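Local coordinates for protein magnesium transporter MgtE (Enterococcus faecalis, PDB 2OUX) that probably transports magnesium ions across the cell membrane as a homodimer, this piece being its cytosolic N and CBS domains, at residues 223-226 with 227-231. Sequence-based numbering, arbitrary orientation.
With MG (magnesium ion), chain C.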
loop_
_atom_site.group_PDB
_atom_site.type_symbol
_atom_site.label_atom_id
_atom_site.label_comp_id
_atom_site.label_asym_id
_atom_site.label_seq_id
_atom_site.Cartn_x
_atom_site.Cartn_y
_atom_site.Cartn_z
ATOM N N VAL A 223 5.425 -14.394 5.539
ATOM C CA VAL A 223 5.452 -12.946 5.464
ATOM C C VAL A 223 4.248 -12.489 4.663
ATOM O O VAL A 223 3.520 -11.594 5.076
ATOM C CB VAL A 223 6.744 -12.463 4.798
ATOM C CG1 VAL A 223 6.681 -10.961 4.523
ATOM C CG2 VAL A 223 7.914 -12.780 5.712
ATOM N N ALA A 224 4.032 -13.125 3.520
ATOM C CA ALA A 224 2.906 -12.797 2.659
ATOM C C ALA A 224 1.593 -12.946 3.424
ATOM O O ALA A 224 0.679 -12.136 3.259
ATOM C CB ALA A 224 2.908 -13.710 1.451
ATOM N N GLN A 225 1.501 -13.978 4.264
ATOM C CA GLN A 225 0.276 -14.218 5.022
ATOM C C GLN A 225 0.008 -13.078 6.004
ATOM O O GLN A 225 -1.141 -12.682 6.212
ATOM C CB GLN A 225 0.359 -15.553 5.779
ATOM C CG GLN A 225 -0.956 -15.978 6.439
ATOM C CD GLN A 225 -2.092 -16.087 5.436
ATOM O OE1 GLN A 225 -1.909 -16.608 4.338
ATOM N NE2 GLN A 225 -3.269 -15.609 5.814
ATOM N N THR A 226 1.073 -12.557 6.606
ATOM C CA THR A 226 0.949 -11.456 7.546
ATOM C C THR A 226 0.419 -10.227 6.811
ATOM O O THR A 226 -0.447 -9.510 7.311
ATOM C CB THR A 226 2.325 -11.126 8.201
ATOM O OG1 THR A 226 2.716 -12.204 9.061
ATOM C CG2 THR A 226 2.254 -9.834 9.027
ATOM N N ILE A 227 0.930 -9.999 5.607
ATOM C CA ILE A 227 0.520 -8.847 4.818
ATOM C C ILE A 227 -0.932 -9.000 4.405
ATOM O O ILE A 227 -1.689 -8.031 4.332
ATOM C CB ILE A 227 1.401 -8.692 3.547
ATOM C CG1 ILE A 227 2.806 -8.216 3.929
ATOM C CG2 ILE A 227 0.782 -7.657 2.622
ATOM C CD1 ILE A 227 3.352 -8.861 5.188
ATOM N N ARG A 228 -1.303 -10.243 4.130
ATOM C CA ARG A 228 -2.647 -10.596 3.704
ATOM C C ARG A 228 -3.617 -10.396 4.861
ATOM O O ARG A 228 -4.656 -9.780 4.710
ATOM C CB ARG A 228 -2.644 -12.058 3.239
ATOM C CG ARG A 228 -3.827 -12.496 2.393
ATOM C CD ARG A 228 -3.348 -13.380 1.234
ATOM N NE ARG A 228 -2.292 -14.297 1.654
ATOM C CZ ARG A 228 -1.612 -15.095 0.838
ATOM N NH1 ARG A 228 -1.872 -15.094 -0.464
ATOM N NH2 ARG A 228 -0.669 -15.898 1.325
ATOM N N ASP A 229 -3.266 -10.903 6.034
ATOM C CA ASP A 229 -4.138 -10.766 7.201
ATOM C C ASP A 229 -4.290 -9.346 7.740
ATOM O O ASP A 229 -5.396 -8.901 8.011
ATOM C CB ASP A 229 -3.638 -11.653 8.338
ATOM C CG ASP A 229 -3.787 -13.126 8.034
ATOM O OD1 ASP A 229 -4.750 -13.488 7.321
ATOM O OD2 ASP A 229 -2.954 -13.918 8.523
ATOM N N TYR A 230 -3.176 -8.641 7.907
ATOM C CA TYR A 230 -3.215 -7.286 8.460
ATOM C C TYR A 230 -3.446 -6.168 7.451
ATOM O O TYR A 230 -3.539 -5.007 7.826
ATOM C CB TYR A 230 -1.923 -7.013 9.241
ATOM C CG TYR A 230 -1.798 -7.849 10.494
ATOM C CD1 TYR A 230 -2.214 -7.359 11.737
ATOM C CD2 TYR A 230 -1.308 -9.149 10.434
ATOM C CE1 TYR A 230 -2.140 -8.154 12.883
ATOM C CE2 TYR A 230 -1.232 -9.943 11.566
ATOM C CZ TYR A 230 -1.648 -9.446 12.785
ATOM O OH TYR A 230 -1.562 -10.256 13.895
ATOM N N ASP A 231 -3.545 -6.522 6.172
ATOM C CA ASP A 231 -3.751 -5.527 5.120
ATOM C C ASP A 231 -2.730 -4.379 5.217
ATOM O O ASP A 231 -3.087 -3.207 5.095
ATOM C CB ASP A 231 -5.180 -4.969 5.199
ATOM C CG ASP A 231 -6.240 -6.053 5.044
ATOM O OD1 ASP A 231 -5.992 -7.000 4.285
ATOM O OD2 ASP A 231 -7.321 -5.961 5.661
HETATM MG MG MG C . -6.012 -8.995 3.440
HETATM O O HOH W 1 -7.410 -9.074 5.337
HETATM O O HOH W 2 -6.683 -11.068 2.890
HETATM O O HOH W 3 -5.189 -8.599 1.520
HETATM O O HOH W 4 -7.848 -8.394 2.617
#
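D229 N gives its hydrogen to Q225 O at 2.8 Å, with an N-H...O angle of 163°. One turn apart on the helix, the two side chains meet as well: Q225 NE2 lies 3.0 Å from D229 OD1 and 3.2 Å from D229 OD2, two weak hydrogen bonds made with the amide turned 57° to the carboxylate. The other branch of the amide, Q225 OE1, takes a weak bond of 3.3 Å from R228 NH2. CG anti to the backbone N (chi1 -172°) and a bend at chi2 carry the glutamine chain forward over the next turn, which sets the amide between acid and guanidinium. The stronger partner of R228 is D258 of the second subunit, which forms a salt bridge with NH1. All this lies on helix 220-230, the crossover of a beta-alpha-beta unit between strands 214-215 and 234-238 in the second CBS motif. Just past the helix D231 takes positive phi, and the magnesium ion sits there, bound by R228 O at 2.0 Å, D231 OD1 at 2.2 Å and four waters. T226 O accepts Y230 N at 2.9 Å and also lies in plane at the edge of the tyrosine ring, whose OH bonds to E38 of the second subunit. On the buried flank, A224 and I227 pack on I253 of helix 250-262.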